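Local coordinates for protein PbICP-C (Plasmodium berghei, PDB 3PNR) that probably inhibits cysteine peptidases as the chagasin-like domain of a malaria parasite inhibitor, at residues 29-34 / 55-60; 100-105 / 149-154; 163-168 / 180-185. One frame throughout, in Å; residues are numbered along the deposited sequence.

Interaction 1 (29-34 / 55-60); sequences KSLKLG and LCIDLE
The carbonyl oxygen of Leu31 accepts Asp58 N at 2.7 Å, the donor tilted 33° out of the carbonyl plane, and is also approached by the CA-H of Ile57, a weaker contact with CA at 3.2 Å. Leu33 O is met likewise: it accepts Glu60 N, while the CA-H of Leu59 only approaches. In return, Cys56 O and Asp58 O accept Leu31 N and Leu33 N almost head-on, so bonds run alternately out of and into strand 29-33, the pattern of a parallel pair. Side chains alternate as well. On one face Ser30 CB lies 3.4 Å from Cys56 CB, and Lys32 CB lies 3.5 Å from Asp58 CB; the lysine chain then runs out extended and away, while the Asp58 carboxylate turns to a salt bridge with Arg150. The other face is mainly apolar. Leu31 and Ile57 run alongside one another into the core, with Leu31 CD2 and Ile57 CD1 3.9 Å apart. Ile57 CG1 stands anti to its own carbonyl carbon (chi1 -53°), and the second torsion (chi2 -74°) folds CD1 over toward Leu31. Leu31 also packs on Ile45 of the opposing sheet. Strand 29-33 is the outermost strand of its sheet within the chain, with the face of Leu31, Leu33 and Ile57 turned to the other sheet, as in the immunoglobulin-like beta sandwich of chagasin-type inhibitors.

Interaction 2 (100-105 / 149-154); sequences ISVTQP and MRSVIK. With CD (cadmium ion), chain G.
The puckered Pro105 ring lies against the opposite strand. Ser151 CB sits over one face of it, nearly centred and 4.4 Å from Pro105 CG, whereas Met149 CB lies off the ring's CB edge, also 4.4 Å from Pro105 CB. Away from the ring, regular antiparallel pairing holds Ser101 to Lys154 through two backbone bonds, Ser101 N to Lys154 O and Lys154 N to Ser101 O. Between them and the proline the strand departs from this regular pattern, and side chains take over part of the backbone's work. Thr103 N still reaches Val152 O, but Val152 N is met by Thr103 OG1 at 2.9 Å in place of a carbonyl. This is possible because OG1 stands between the threonine's own backbone N and carbonyl carbon (chi1 52°), facing the neighbouring strand. Ser151 OG, swung anti to its N (chi1 -171°), donates to Thr103 O, although the modelled length of that bond is doubtful. Inward, Val102 CG1 packs against Ile153 CG1 as the two side chains extend together from the sheet, and Ile100 CD1 touches Ile153 CG2 at 4.3 Å. At the far end Met149 SD binds a cadmium ion at 2.7 Å. Two waters, each 2.6 Å from the cadmium, stand on opposite sides of the metal, and an acidic side chain of another protein chain also binds it. The ion thus bridges two chains in this crystal structure, though it may well be a crystallisation additive. The chemistry implies that hydroxyl groups of Thr103 and Ser151 stand in for backbone partners where the strand is broken, and that a soft thioether sulfur supplies a ligand suited to cadmium.

Interaction 3 (163-168 / 180-185); sequences IVYSYY and KIIYVT
Tyr165 leaves its strand beside Lys180, its partner in a hydrogen-bonded antiparallel pair. Its CB lies 3.7 Å from Lys180 O, the oxygen that accepts Tyr165 N, and a chi1 of -64° sets the ring beside the backbone N, from where it extends toward the other sheet. Along one edge, CD2 passes 3.9 Å from Lys180 O, and further on CE2 comes within 3.9 Å of Ile182 CG1. That methylene lies in the ring plane, so the isoleucine abuts the ring edge and slants across it. At the tip, OH hydrogen-bonds to Ser151 OG of the other sheet, which ties down the far end of an otherwise apolar ring. Lys180 shares the tyrosine's face, yet its bent chain leads off to a salt bridge with Glu43. The face continues with Ile163 CB, 4.1 Å from Ile182 CB. Beyond them, Val184 CG2 meets Ile163 CD1 at 4.2 Å. Ile163 and Ile182 exchange two nearly straight backbone bonds; Tyr165 and Lys180 also pair, with donors tilted 26° and 29° from the carbonyl planes. On the reverse face Val164 CG2 touches Ile181 CG1 at 4.4 Å. These strands, 159-168 and 178-186, form a beta hairpin at the middle of a four-stranded sheet: strand 68-75 lies next to the first, where Ile163 packs on Leu71 and Ile74, and strand 41-49 lies next to the second, where Ile182 packs on Ile45.

The three contacts come one after another along the chain, each closing before the next opens, and their centres lie about 10 to 11 Å apart. Interactions 1 and 2 belong to one mixed sheet, in which strands 54-62 and 146-155 are direct neighbours, so that backbone bonds such as Leu59 N to Met149 O continue the pairing from one contact to the next. Interaction 3 lies in the other sheet, reached soon after strand 146-155. It packs against both: Ile182 on Leu33 of interaction 1, and Ile163 on Val102 and Ile153 of interaction 2. Together they illustrate how a helix-free beta sandwich builds the core that joins its two sheets.

Interaction 1 (29-34 / 55-60)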
loop_
_atom_site.group_PDB
_atom_site.type_symbol
_atom_site.label_atom_id
_atom_site.label_comp_id
_atom_site.label_asym_id
_atom_site.label_seq_id
_atom_site.Cartn_x
_atom_site.Cartn_y
_atom_site.Cartn_z
ATOM N N LYS B 29 20.106 4.227 -25.544
ATOM C CA LYS B 29 20.854 3.403 -24.590
ATOM C C LYS B 29 20.272 3.508 -23.172
ATOM O O LYS B 29 19.853 4.585 -22.753
ATOM C CB LYS B 29 22.329 3.816 -24.618
ATOM C CG LYS B 29 23.173 3.342 -23.450
ATOM C CD LYS B 29 24.601 3.856 -23.604
ATOM C CE LYS B 29 25.401 3.714 -22.320
ATOM N NZ LYS B 29 26.786 4.250 -22.460
ATOM N N SER B 30 20.252 2.396 -22.434
ATOM C CA SER B 30 19.466 2.321 -21.192
ATOM C C SER B 30 20.148 1.671 -19.974
ATOM O O SER B 30 21.193 1.028 -20.097
ATOM C CB SER B 30 18.131 1.619 -21.460
ATOM O OG SER B 30 18.339 0.297 -21.928
ATOM N N LEU B 31 19.520 1.830 -18.807
ATOM C CA LEU B 31 20.071 1.356 -17.537
ATOM C C LEU B 31 18.979 1.098 -16.488
ATOM O O LEU B 31 18.255 2.020 -16.100
ATOM C CB LEU B 31 21.061 2.385 -16.998
ATOM C CG LEU B 31 21.743 2.075 -15.669
ATOM C CD1 LEU B 31 22.770 0.966 -15.846
ATOM C CD2 LEU B 31 22.392 3.334 -15.112
ATOM N N LYS B 32 18.873 -0.144 -16.014
ATOM C CA LYS B 32 17.819 -0.507 -15.057
ATOM C C LYS B 32 18.313 -0.782 -13.627
ATOM O O LYS B 32 19.125 -1.678 -13.399
ATOM C CB LYS B 32 16.989 -1.690 -15.571
ATOM C CG LYS B 32 17.625 -3.061 -15.386
ATOM C CD LYS B 32 16.632 -4.167 -15.768
ATOM C CE LYS B 32 17.244 -5.563 -15.658
ATOM N NZ LYS B 32 16.323 -6.616 -16.175
ATOM N N LEU B 33 17.798 -0.004 -12.674
ATOM C CA LEU B 33 18.147 -0.135 -11.258
ATOM C C LEU B 33 16.885 -0.339 -10.422
ATOM O O LEU B 33 15.801 0.075 -10.829
ATOM C CB LEU B 33 18.883 1.120 -10.785
ATOM C CG LEU B 33 19.997 1.630 -11.708
ATOM C CD1 LEU B 33 20.757 2.775 -11.065
ATOM C CD2 LEU B 33 20.954 0.507 -12.076
ATOM N N GLY B 34 17.001 -0.970 -9.257
ATOM C CA GLY B 34 18.245 -1.490 -8.726
ATOM C C GLY B 34 17.908 -2.153 -7.401
ATOM O O GLY B 34 17.066 -1.646 -6.661
ATOM N N LEU B 55 19.538 8.572 -22.761
ATOM C CA LEU B 55 19.745 7.508 -21.781
ATOM C C LEU B 55 18.474 7.181 -20.992
ATOM O O LEU B 55 17.858 8.064 -20.387
ATOM C CB LEU B 55 20.879 7.885 -20.828
ATOM C CG LEU B 55 21.117 6.988 -19.612
ATOM C CD1 LEU B 55 21.409 5.550 -20.035
ATOM C CD2 LEU B 55 22.244 7.554 -18.750
ATOM N N CYS B 56 18.092 5.905 -21.009
ATOM C CA CYS B 56 16.878 5.444 -20.337
ATOM C C CYS B 56 17.202 4.831 -18.977
ATOM O O CYS B 56 17.899 3.817 -18.892
ATOM C CB CYS B 56 16.132 4.413 -21.196
ATOM S SG CYS B 56 15.680 4.947 -22.875
ATOM N N ILE B 57 16.702 5.455 -17.915
ATOM C CA ILE B 57 16.830 4.889 -16.578
ATOM C C ILE B 57 15.546 4.150 -16.191
ATOM O O ILE B 57 14.473 4.754 -16.076
ATOM C CB ILE B 57 17.166 5.962 -15.528
ATOM C CG1 ILE B 57 18.393 6.765 -15.964
ATOM C CG2 ILE B 57 17.438 5.318 -14.186
ATOM C CD1 ILE B 57 19.707 6.011 -15.831
ATOM N N ASP B 58 15.664 2.836 -16.024
ATOM C CA ASP B 58 14.539 1.994 -15.621
ATOM C C ASP B 58 14.593 1.726 -14.116
ATOM O O ASP B 58 15.480 1.014 -13.622
ATOM C CB ASP B 58 14.546 0.671 -16.390
ATOM C CG ASP B 58 14.027 0.814 -17.810
ATOM O OD1 ASP B 58 13.801 1.961 -18.259
ATOM O OD2 ASP B 58 13.839 -0.229 -18.474
ATOM N N LEU B 59 13.633 2.301 -13.398
ATOM C CA LEU B 59 13.604 2.248 -11.944
ATOM C C LEU B 59 12.613 1.208 -11.420
ATOM O O LEU B 59 11.415 1.252 -11.725
ATOM C CB LEU B 59 13.265 3.631 -11.396
ATOM C CG LEU B 59 14.269 4.721 -11.760
ATOM C CD1 LEU B 59 13.611 6.096 -11.778
ATOM C CD2 LEU B 59 15.442 4.676 -10.797
ATOM N N GLU B 60 13.125 0.279 -10.623
ATOM C CA GLU B 60 12.328 -0.842 -10.138
ATOM C C GLU B 60 11.917 -0.687 -8.674
ATOM O O GLU B 60 12.669 -0.158 -7.851
ATOM C CB GLU B 60 13.098 -2.153 -10.325
ATOM C CG GLU B 60 12.227 -3.388 -10.231
ATOM C CD GLU B 60 11.186 -3.440 -11.332
ATOM O OE1 GLU B 60 11.485 -2.975 -12.456
ATOM O OE2 GLU B 60 10.073 -3.946 -11.073
#

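Interaction 2 (100-105 / 149-154)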
loop_
_atom_site.group_PDB
_atom_site.type_symbol
_atom_site.label_atom_id
_atom_site.label_comp_id
_atom_site.label_asym_id
_atom_site.label_seq_id
_atom_site.Cartn_x
_atom_site.Cartn_y
_atom_site.Cartn_z
ATOM N N ILE B 100 22.146 19.955 -19.703
ATOM C CA ILE B 100 21.534 18.639 -19.543
ATOM C C ILE B 100 20.040 18.731 -19.239
ATOM O O ILE B 100 19.558 19.748 -18.740
ATOM C CB ILE B 100 22.231 17.846 -18.411
ATOM C CG1 ILE B 100 21.790 16.376 -18.412
ATOM C CG2 ILE B 100 21.979 18.515 -17.057
ATOM C CD1 ILE B 100 22.772 15.440 -17.705
ATOM N N SER B 101 19.311 17.664 -19.547
ATOM C CA SER B 101 17.900 17.590 -19.182
ATOM C C SER B 101 17.518 16.194 -18.669
ATOM O O SER B 101 17.797 15.177 -19.320
ATOM C CB SER B 101 17.007 18.001 -20.355
ATOM O OG SER B 101 16.874 16.940 -21.282
ATOM N N VAL B 102 16.896 16.159 -17.491
ATOM C CA VAL B 102 16.437 14.903 -16.899
ATOM C C VAL B 102 15.017 15.011 -16.324
ATOM O O VAL B 102 14.654 16.001 -15.680
ATOM C CB VAL B 102 17.414 14.374 -15.824
ATOM C CG1 VAL B 102 17.225 12.874 -15.645
ATOM C CG2 VAL B 102 18.862 14.684 -16.207
ATOM N N THR B 103 14.217 13.981 -16.566
ATOM C CA THR B 103 12.805 14.006 -16.204
ATOM C C THR B 103 12.510 13.271 -14.898
ATOM O O THR B 103 13.198 12.312 -14.551
ATOM C CB THR B 103 11.965 13.371 -17.313
ATOM O OG1 THR B 103 12.497 12.077 -17.619
ATOM C CG2 THR B 103 12.002 14.237 -18.562
ATOM N N GLN B 104 11.485 13.729 -14.181
ATOM C CA GLN B 104 10.995 13.022 -12.999
ATOM C C GLN B 104 10.495 11.642 -13.408
ATOM O O GLN B 104 9.867 11.497 -14.459
ATOM C CB GLN B 104 9.861 13.803 -12.330
ATOM C CG GLN B 104 10.311 15.017 -11.534
ATOM C CD GLN B 104 11.066 14.644 -10.265
ATOM O OE1 GLN B 104 11.026 13.499 -9.810
ATOM N NE2 GLN B 104 11.761 15.615 -9.691
ATOM N N PRO B 105 10.775 10.616 -12.586
ATOM C CA PRO B 105 10.299 9.283 -12.975
ATOM C C PRO B 105 8.778 9.261 -13.140
ATOM O O PRO B 105 8.065 9.916 -12.376
ATOM C CB PRO B 105 10.746 8.391 -11.808
ATOM C CG PRO B 105 11.893 9.125 -11.184
ATOM C CD PRO B 105 11.548 10.589 -11.332
ATOM N N MET B 149 9.086 2.205 -13.117
ATOM C CA MET B 149 9.034 3.636 -13.411
ATOM C C MET B 149 10.254 4.077 -14.229
ATOM O O MET B 149 11.341 3.522 -14.076
ATOM C CB MET B 149 8.866 4.463 -12.124
ATOM C CG MET B 149 7.402 4.638 -11.718
ATOM S SD MET B 149 7.106 5.969 -10.545
ATOM C CE MET B 149 5.588 6.653 -11.206
ATOM N N ARG B 150 10.074 5.065 -15.103
ATOM C CA ARG B 150 11.128 5.437 -16.057
ATOM C C ARG B 150 11.556 6.905 -16.017
ATOM O O ARG B 150 10.715 7.805 -16.032
ATOM C CB ARG B 150 10.700 5.077 -17.483
ATOM C CG ARG B 150 11.743 5.408 -18.543
ATOM C CD ARG B 150 11.292 4.971 -19.929
ATOM N NE ARG B 150 11.279 3.519 -20.089
ATOM C CZ ARG B 150 12.239 2.829 -20.695
ATOM N NH1 ARG B 150 13.286 3.460 -21.200
ATOM N NH2 ARG B 150 12.152 1.509 -20.799
ATOM N N SER B 151 12.870 7.139 -15.979
ATOM C CA SER B 151 13.416 8.495 -16.134
ATOM C C SER B 151 14.264 8.648 -17.408
ATOM O O SER B 151 14.877 7.689 -17.890
ATOM C CB SER B 151 14.220 8.929 -14.900
ATOM O OG SER B 151 14.566 10.310 -14.957
ATOM N N VAL B 152 14.293 9.869 -17.938
ATOM C CA VAL B 152 14.949 10.158 -19.209
ATOM C C VAL B 152 16.128 11.124 -19.065
ATOM O O VAL B 152 15.974 12.236 -18.543
ATOM C CB VAL B 152 13.943 10.757 -20.206
ATOM C CG1 VAL B 152 14.622 11.060 -21.528
ATOM C CG2 VAL B 152 12.776 9.807 -20.396
ATOM N N ILE B 153 17.301 10.700 -19.533
ATOM C CA ILE B 153 18.495 11.545 -19.469
ATOM C C ILE B 153 19.027 11.920 -20.855
ATOM O O ILE B 153 19.261 11.051 -21.696
ATOM C CB ILE B 153 19.626 10.878 -18.653
ATOM C CG1 ILE B 153 19.166 10.612 -17.216
ATOM C CG2 ILE B 153 20.877 11.753 -18.661
ATOM C CD1 ILE B 153 20.130 9.765 -16.404
ATOM N N LYS B 154 19.221 13.218 -21.081
ATOM C CA LYS B 154 19.727 13.709 -22.366
ATOM C C LYS B 154 20.787 14.802 -22.202
ATOM O O LYS B 154 20.534 15.850 -21.599
ATOM C CB LYS B 154 18.574 14.214 -23.238
ATOM C CG LYS B 154 19.004 14.899 -24.524
ATOM C CD LYS B 154 17.787 15.336 -25.325
ATOM C CE LYS B 154 18.118 16.467 -26.284
ATOM N NZ LYS B 154 16.889 16.999 -26.938
HETATM CD CD CD G . 5.331 4.802 -8.905
HETATM O O HOH W 1 3.045 4.844 -10.177
HETATM O O HOH W 2 7.609 4.811 -7.632
#

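Interaction 3 (163-168 / 180-185)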
loop_
_atom_site.group_PDB
_atom_site.type_symbol
_atom_site.label_atom_id
_atom_site.label_comp_id
_atom_site.label_asym_id
_atom_site.label_seq_id
_atom_site.Cartn_x
_atom_site.Cartn_y
_atom_site.Cartn_z
ATOM N N ILE B 163 23.560 12.855 -11.187
ATOM C CA ILE B 163 22.103 12.772 -11.187
ATOM C C ILE B 163 21.628 11.913 -10.020
ATOM O O ILE B 163 22.044 10.760 -9.879
ATOM C CB ILE B 163 21.586 12.162 -12.496
ATOM C CG1 ILE B 163 22.265 12.841 -13.689
ATOM C CG2 ILE B 163 20.074 12.279 -12.573
ATOM C CD1 ILE B 163 21.652 12.495 -15.020
ATOM N N VAL B 164 20.762 12.471 -9.179
ATOM C CA VAL B 164 20.353 11.769 -7.960
ATOM C C VAL B 164 18.890 11.312 -7.947
ATOM O O VAL B 164 17.963 12.104 -8.119
ATOM C CB VAL B 164 20.654 12.599 -6.706
ATOM C CG1 VAL B 164 20.289 11.816 -5.461
ATOM C CG2 VAL B 164 22.120 12.987 -6.681
ATOM N N TYR B 165 18.700 10.014 -7.757
ATOM C CA TYR B 165 17.368 9.448 -7.612
ATOM C C TYR B 165 17.260 8.812 -6.242
ATOM O O TYR B 165 18.252 8.328 -5.690
ATOM C CB TYR B 165 17.136 8.359 -8.649
ATOM C CG TYR B 165 17.158 8.825 -10.080
ATOM C CD1 TYR B 165 16.049 9.436 -10.646
ATOM C CD2 TYR B 165 18.281 8.627 -10.877
ATOM C CE1 TYR B 165 16.057 9.852 -11.959
ATOM C CE2 TYR B 165 18.300 9.038 -12.197
ATOM C CZ TYR B 165 17.183 9.650 -12.733
ATOM O OH TYR B 165 17.187 10.063 -14.043
ATOM N N SER B 166 16.057 8.785 -5.688
ATOM C CA SER B 166 15.863 8.021 -4.472
ATOM C C SER B 166 14.474 7.434 -4.377
ATOM O O SER B 166 13.495 8.039 -4.809
ATOM C CB SER B 166 16.181 8.857 -3.235
ATOM O OG SER B 166 16.620 8.016 -2.178
ATOM N N TYR B 167 14.427 6.232 -3.814
ATOM C CA TYR B 167 13.206 5.508 -3.513
ATOM C C TYR B 167 13.035 5.661 -2.015
ATOM O O TYR B 167 13.790 5.077 -1.233
ATOM C CB TYR B 167 13.416 4.038 -3.870
ATOM C CG TYR B 167 12.169 3.184 -3.988
ATOM C CD1 TYR B 167 11.140 3.529 -4.854
ATOM C CD2 TYR B 167 12.045 2.000 -3.262
ATOM C CE1 TYR B 167 10.007 2.733 -4.973
ATOM C CE2 TYR B 167 10.926 1.200 -3.377
ATOM C CZ TYR B 167 9.911 1.569 -4.234
ATOM O OH TYR B 167 8.795 0.777 -4.345
ATOM N N TYR B 168 12.063 6.475 -1.610
ATOM C CA TYR B 168 11.854 6.747 -0.193
ATOM C C TYR B 168 10.378 6.992 0.113
ATOM O O TYR B 168 9.557 7.096 -0.797
ATOM C CB TYR B 168 12.732 7.925 0.278
ATOM C CG TYR B 168 12.268 9.290 -0.177
ATOM C CD1 TYR B 168 12.520 9.739 -1.473
ATOM C CD2 TYR B 168 11.572 10.132 0.683
ATOM C CE1 TYR B 168 12.088 10.986 -1.897
ATOM C CE2 TYR B 168 11.125 11.383 0.267
ATOM C CZ TYR B 168 11.393 11.808 -1.024
ATOM O OH TYR B 168 10.964 13.054 -1.446
ATOM N N LYS B 180 20.088 6.374 -5.567
ATOM C CA LYS B 180 20.905 6.072 -6.739
ATOM C C LYS B 180 21.510 7.335 -7.347
ATOM O O LYS B 180 20.791 8.177 -7.888
ATOM C CB LYS B 180 20.098 5.344 -7.813
ATOM C CG LYS B 180 19.357 4.099 -7.339
ATOM C CD LYS B 180 20.253 3.095 -6.628
ATOM C CE LYS B 180 19.558 1.738 -6.526
ATOM N NZ LYS B 180 19.866 1.043 -5.242
ATOM N N ILE B 181 22.831 7.459 -7.244
ATOM C CA ILE B 181 23.568 8.499 -7.953
ATOM C C ILE B 181 24.102 7.972 -9.279
ATOM O O ILE B 181 24.853 7.001 -9.314
ATOM C CB ILE B 181 24.769 8.976 -7.146
ATOM C CG1 ILE B 181 24.337 9.353 -5.727
ATOM C CG2 ILE B 181 25.468 10.130 -7.876
ATOM C CD1 ILE B 181 25.384 9.065 -4.682
ATOM N N ILE B 182 23.704 8.609 -10.371
ATOM C CA ILE B 182 24.274 8.303 -11.674
ATOM C C ILE B 182 25.353 9.328 -11.965
ATOM O O ILE B 182 25.087 10.534 -11.974
ATOM C CB ILE B 182 23.229 8.381 -12.794
ATOM C CG1 ILE B 182 21.942 7.681 -12.366
ATOM C CG2 ILE B 182 23.785 7.785 -14.074
ATOM C CD1 ILE B 182 22.188 6.368 -11.678
ATOM N N TYR B 183 26.574 8.848 -12.182
ATOM C CA TYR B 183 27.672 9.721 -12.573
ATOM C C TYR B 183 27.858 9.673 -14.087
ATOM O O TYR B 183 28.521 8.783 -14.616
ATOM C CB TYR B 183 28.961 9.341 -11.856
ATOM C CG TYR B 183 30.080 10.307 -12.139
ATOM C CD1 TYR B 183 29.981 11.640 -11.762
ATOM C CD2 TYR B 183 31.231 9.892 -12.795
ATOM C CE1 TYR B 183 30.998 12.535 -12.025
ATOM C CE2 TYR B 183 32.257 10.778 -13.062
ATOM C CZ TYR B 183 32.137 12.099 -12.675
ATOM O OH TYR B 183 33.160 12.985 -12.940
ATOM N N VAL B 184 27.254 10.638 -14.772
ATOM C CA VAL B 184 27.223 10.663 -16.229
ATOM C C VAL B 184 28.266 11.616 -16.815
ATOM O O VAL B 184 28.424 12.751 -16.357
ATOM C CB VAL B 184 25.828 11.073 -16.742
ATOM C CG1 VAL B 184 25.851 11.284 -18.251
ATOM C CG2 VAL B 184 24.792 10.030 -16.352
ATOM N N THR B 185 28.981 11.140 -17.830
ATOM C CA THR B 185 29.951 11.970 -18.538
ATOM C C THR B 185 29.463 12.242 -19.958
ATOM O O THR B 185 29.320 11.317 -20.759
ATOM C CB THR B 185 31.338 11.299 -18.599
ATOM O OG1 THR B 185 31.297 10.200 -19.517
ATOM C CG2 THR B 185 31.757 10.790 -17.219
#